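ATP-dependent RNA helicase HrpB (Escherichia coli, PDB 6EUD) hydrolyses ATP to ADP and phosphate as a DExH-box NTPase of the DEAH/RHA helicase group and binds single-stranded RNA. Local coordinates at residues A[440-450]-A[461-472]. Residues are numbered along the deposited sequence; the frame is centred on the assembly and turned at random.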
loop_
_atom_site.group_PDB
_atom_site.type_symbol
_atom_site.label_atom_id
_atom_site.label_comp_id
_atom_site.label_asym_id
_atom_site.label_seq_id
_atom_site.Cartn_x
_atom_site.Cartn_y
_atom_site.Cartn_z
ATOM N N ALA A 440 -28.444 -3.633 -0.422
ATOM C CA ALA A 440 -28.247 -3.201 0.964
ATOM C C ALA A 440 -28.004 -4.392 1.877
ATOM O O ALA A 440 -27.173 -4.340 2.798
ATOM C CB ALA A 440 -29.454 -2.395 1.455
ATOM N N LYS A 441 -28.750 -5.459 1.627
ATOM C CA LYS A 441 -28.590 -6.684 2.385
ATOM C C LYS A 441 -27.232 -7.327 2.092
ATOM O O LYS A 441 -26.505 -7.718 3.016
ATOM C CB LYS A 441 -29.716 -7.669 2.070
ATOM C CG LYS A 441 -29.521 -9.007 2.759
ATOM C CD LYS A 441 -30.795 -9.523 3.378
ATOM C CE LYS A 441 -30.451 -10.613 4.366
ATOM N NZ LYS A 441 -31.671 -11.192 4.976
ATOM N N ILE A 442 -26.887 -7.426 0.811
ATOM C CA ILE A 442 -25.574 -7.957 0.436
ATOM C C ILE A 442 -24.471 -7.186 1.145
ATOM O O ILE A 442 -23.515 -7.770 1.664
ATOM C CB ILE A 442 -25.335 -7.892 -1.080
ATOM C CG1 ILE A 442 -26.246 -8.892 -1.803
ATOM C CG2 ILE A 442 -23.867 -8.176 -1.403
ATOM C CD1 ILE A 442 -25.899 -10.366 -1.533
ATOM N N ALA A 443 -24.625 -5.868 1.182
ATOM C CA ALA A 443 -23.620 -4.999 1.761
ATOM C C ALA A 443 -23.516 -5.219 3.268
ATOM O O ALA A 443 -22.422 -5.244 3.826
ATOM C CB ALA A 443 -23.938 -3.541 1.446
ATOM N N ALA A 444 -24.651 -5.391 3.929
ATOM C CA ALA A 444 -24.615 -5.580 5.368
ATOM C C ALA A 444 -23.919 -6.915 5.677
ATOM O O ALA A 444 -23.133 -7.017 6.616
ATOM C CB ALA A 444 -26.021 -5.525 5.961
ATOM N N ILE A 445 -24.179 -7.921 4.852
ATOM C CA ILE A 445 -23.503 -9.206 4.977
ATOM C C ILE A 445 -21.984 -9.107 4.804
ATOM O O ILE A 445 -21.229 -9.589 5.647
ATOM C CB ILE A 445 -24.046 -10.217 3.954
ATOM C CG1 ILE A 445 -25.512 -10.497 4.254
ATOM C CG2 ILE A 445 -23.225 -11.512 4.005
ATOM C CD1 ILE A 445 -26.163 -11.387 3.253
ATOM N N LEU A 446 -21.530 -8.501 3.707
ATOM C CA LEU A 446 -20.083 -8.395 3.450
ATOM C C LEU A 446 -19.333 -7.566 4.516
ATOM O O LEU A 446 -18.158 -7.808 4.775
ATOM C CB LEU A 446 -19.849 -7.828 2.039
ATOM C CG LEU A 446 -20.325 -8.797 0.947
ATOM C CD1 LEU A 446 -20.218 -8.226 -0.473
ATOM C CD2 LEU A 446 -19.549 -10.104 1.036
ATOM N N GLU A 447 -20.018 -6.609 5.147
ATOM C CA GLU A 447 -19.468 -5.843 6.279
ATOM C C GLU A 447 -19.342 -6.652 7.582
ATOM O O GLU A 447 -18.453 -6.405 8.397
ATOM C CB GLU A 447 -20.341 -4.609 6.558
ATOM C CG GLU A 447 -20.180 -3.492 5.571
ATOM C CD GLU A 447 -21.091 -2.290 5.846
ATOM O OE1 GLU A 447 -21.897 -2.281 6.824
ATOM O OE2 GLU A 447 -20.980 -1.328 5.060
ATOM N N GLU A 448 -20.281 -7.571 7.798
ATOM C CA GLU A 448 -20.310 -8.402 9.002
ATOM C C GLU A 448 -20.657 -9.818 8.597
ATOM O O GLU A 448 -21.792 -10.257 8.783
ATOM C CB GLU A 448 -21.316 -7.869 10.023
ATOM C CG GLU A 448 -20.793 -7.910 11.441
ATOM C CD GLU A 448 -19.656 -6.928 11.664
ATOM O OE1 GLU A 448 -19.815 -5.746 11.291
ATOM O OE2 GLU A 448 -18.598 -7.344 12.192
ATOM N N PRO A 449 -19.678 -10.525 8.004
ATOM C CA PRO A 449 -19.853 -11.871 7.438
ATOM C C PRO A 449 -20.353 -12.867 8.477
ATOM O O PRO A 449 -20.052 -12.703 9.656
ATOM C CB PRO A 449 -18.432 -12.245 6.963
ATOM C CG PRO A 449 -17.719 -10.931 6.807
ATOM C CD PRO A 449 -18.285 -10.048 7.879
ATOM N N PRO A 450 -21.090 -13.900 8.042
ATOM C CA PRO A 450 -21.494 -14.990 8.933
ATOM C C PRO A 450 -20.270 -15.578 9.619
ATOM O O PRO A 450 -19.158 -15.499 9.072
ATOM C CB PRO A 450 -22.114 -16.020 7.986
ATOM C CG PRO A 450 -22.396 -15.306 6.745
ATOM C CD PRO A 450 -21.400 -14.200 6.636
ATOM N N PHE A 461 -27.699 -14.482 2.414
ATOM C CA PHE A 461 -28.718 -13.573 1.892
ATOM C C PHE A 461 -30.129 -13.983 2.299
ATOM O O PHE A 461 -30.948 -13.138 2.627
ATOM C CB PHE A 461 -28.625 -13.494 0.366
ATOM C CG PHE A 461 -29.576 -12.503 -0.260
ATOM C CD1 PHE A 461 -30.841 -12.902 -0.695
ATOM C CD2 PHE A 461 -29.191 -11.177 -0.446
ATOM C CE1 PHE A 461 -31.704 -11.994 -1.283
ATOM C CE2 PHE A 461 -30.048 -10.271 -1.023
ATOM C CZ PHE A 461 -31.309 -10.677 -1.448
ATOM N N SER A 462 -30.405 -15.281 2.273
ATOM C CA SER A 462 -31.731 -15.779 2.596
ATOM C C SER A 462 -31.982 -15.743 4.103
ATOM O O SER A 462 -33.114 -15.894 4.534
ATOM C CB SER A 462 -31.918 -17.206 2.098
ATOM O OG SER A 462 -31.246 -18.092 2.980
ATOM N N ARG A 463 -30.939 -15.568 4.907
ATOM C CA ARG A 463 -31.134 -15.504 6.354
ATOM C C ARG A 463 -31.645 -14.137 6.703
ATOM O O ARG A 463 -31.259 -13.161 6.075
ATOM C CB ARG A 463 -29.853 -15.786 7.117
ATOM C CG ARG A 463 -29.200 -17.074 6.728
ATOM C CD ARG A 463 -28.186 -17.458 7.758
ATOM N NE ARG A 463 -27.453 -18.643 7.348
ATOM C CZ ARG A 463 -27.940 -19.876 7.417
ATOM N NH1 ARG A 463 -29.169 -20.092 7.877
ATOM N NH2 ARG A 463 -27.192 -20.894 7.024
ATOM N N ASN A 464 -32.528 -14.045 7.685
ATOM C CA ASN A 464 -33.109 -12.755 7.990
ATOM C C ASN A 464 -32.595 -12.314 9.363
ATOM O O ASN A 464 -33.349 -12.074 10.291
ATOM C CB ASN A 464 -34.638 -12.839 7.903
ATOM C CG ASN A 464 -35.279 -11.498 7.942
ATOM O OD1 ASN A 464 -34.577 -10.509 7.986
ATOM N ND2 ASN A 464 -36.608 -11.442 7.943
ATOM N N GLN A 465 -31.272 -12.264 9.477
ATOM C CA GLN A 465 -30.616 -11.854 10.707
ATOM C C GLN A 465 -30.925 -10.391 11.011
ATOM O O GLN A 465 -30.794 -9.537 10.146
ATOM C CB GLN A 465 -29.113 -12.086 10.597
ATOM C CG GLN A 465 -28.270 -11.348 11.597
ATOM C CD GLN A 465 -26.794 -11.632 11.398
ATOM O OE1 GLN A 465 -26.398 -12.665 10.836
ATOM N NE2 GLN A 465 -25.965 -10.701 11.839
ATOM N N PRO A 466 -31.367 -10.107 12.241
ATOM C CA PRO A 466 -31.832 -8.777 12.651
ATOM C C PRO A 466 -30.770 -7.679 12.592
ATOM O O PRO A 466 -31.129 -6.551 12.256
ATOM C CB PRO A 466 -32.308 -9.002 14.088
ATOM C CG PRO A 466 -31.683 -10.292 14.510
ATOM C CD PRO A 466 -31.591 -11.115 13.290
ATOM N N ALA A 467 -29.505 -7.972 12.886
ATOM C CA ALA A 467 -28.481 -6.919 12.823
ATOM C C ALA A 467 -28.168 -6.516 11.366
ATOM O O ALA A 467 -27.970 -5.341 11.062
ATOM C CB ALA A 467 -27.201 -7.352 13.548
ATOM N N TRP A 468 -28.122 -7.496 10.473
ATOM C CA TRP A 468 -28.011 -7.228 9.045
ATOM C C TRP A 468 -29.175 -6.390 8.547
ATOM O O TRP A 468 -28.995 -5.448 7.773
ATOM C CB TRP A 468 -27.966 -8.530 8.251
ATOM C CG TRP A 468 -26.662 -9.219 8.310
ATOM C CD1 TRP A 468 -25.464 -8.678 8.650
ATOM C CD2 TRP A 468 -26.422 -10.600 8.030
ATOM N NE1 TRP A 468 -24.478 -9.637 8.592
ATOM C CE2 TRP A 468 -25.044 -10.825 8.213
ATOM C CE3 TRP A 468 -27.243 -11.663 7.630
ATOM C CZ2 TRP A 468 -24.461 -12.083 8.007
ATOM C CZ3 TRP A 468 -26.665 -12.907 7.428
ATOM C CH2 TRP A 468 -25.290 -13.108 7.619
ATOM N N GLN A 469 -30.380 -6.771 8.967
ATOM C CA GLN A 469 -31.569 -6.003 8.624
ATOM C C GLN A 469 -31.445 -4.554 9.063
ATOM O O GLN A 469 -31.720 -3.652 8.276
ATOM C CB GLN A 469 -32.819 -6.647 9.208
ATOM C CG GLN A 469 -34.080 -6.111 8.608
ATOM C CD GLN A 469 -35.205 -7.113 8.587
ATOM O OE1 GLN A 469 -35.316 -7.887 7.671
ATOM N NE2 GLN A 469 -36.011 -7.133 9.622
ATOM N N GLN A 470 -30.952 -4.335 10.276
ATOM C CA GLN A 470 -30.779 -2.990 10.796
ATOM C C GLN A 470 -29.832 -2.193 9.916
ATOM O O GLN A 470 -30.116 -1.049 9.543
ATOM C CB GLN A 470 -30.260 -3.032 12.229
ATOM C CG GLN A 470 -30.159 -1.665 12.856
ATOM C CD GLN A 470 -29.645 -1.711 14.282
ATOM O OE1 GLN A 470 -28.535 -2.181 14.548
ATOM N NE2 GLN A 470 -30.465 -1.237 15.215
ATOM N N ARG A 471 -28.713 -2.813 9.562
ATOM C CA ARG A 471 -27.720 -2.139 8.744
ATOM C C ARG A 471 -28.278 -1.817 7.364
ATOM O O ARG A 471 -28.030 -0.734 6.831
ATOM C CB ARG A 471 -26.467 -2.989 8.630
ATOM C CG ARG A 471 -25.411 -2.392 7.756
ATOM C CD ARG A 471 -24.972 -1.020 8.241
ATOM N NE ARG A 471 -23.758 -0.623 7.525
ATOM C CZ ARG A 471 -23.274 0.615 7.486
ATOM N NH1 ARG A 471 -23.918 1.609 8.091
ATOM N NH2 ARG A 471 -22.160 0.864 6.810
ATOM N N SER A 472 -29.038 -2.757 6.802
ATOM C CA SER A 472 -29.678 -2.557 5.503
ATOM C C SER A 472 -30.570 -1.321 5.483
ATOM O O SER A 472 -30.483 -0.506 4.554
ATOM C CB SER A 472 -30.507 -3.781 5.105
ATOM O OG SER A 472 -29.673 -4.905 4.958
HETATM O O HOH W 1 -31.558 -9.716 7.100
#
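W468 carries the contact between helix 440-447 and helix 466-472, whose short axes come within 8.3 Å, their N-to-C directions 122° apart. Its CG lies anti to the carbonyl carbon (chi1 -76°), which lays the indole along the C-terminal end of the first helix. From CB outward, CD1 passes the backbone of A444, 3.5 Å from A444 O. NE1 donates to E448 O at 2.8 Å; the acceptor lies almost in the indole plane, but the N-H...O angle of 145° shows a bent bond. CE2 rests near I445 CA, and CH2, at the far edge, meets P450 CG at 3.7 Å. I445 CG1 sits over the six-membered ring, 3.8 Å from its centroid, a CH-pi contact; Q465 OE1 lies over the opposite face, toward the rim. Replacing W468 by alanine would probably leave E448 O without this donor and open a gap between I445 and P450. Farther along, R471 and E447 form a side-on, bidentate salt bridge: NE reaches the syn lone pair of OE1 at 2.6 Å, and NH2 reaches OE2 at 3.0 Å. I442 CD1 packs on F461 CD2 at 3.6 Å, beside K441 CG. Helices 421-429 and 491-498 also cover helix 440-447, away from the ATP site and DEFH box. The chemistry thus divides this packing: a salt bridge on one flank, apolar contacts edged by the K441 amine and a water bridging to Q465 O on the other, and between them an indole whose single polar atom is paired.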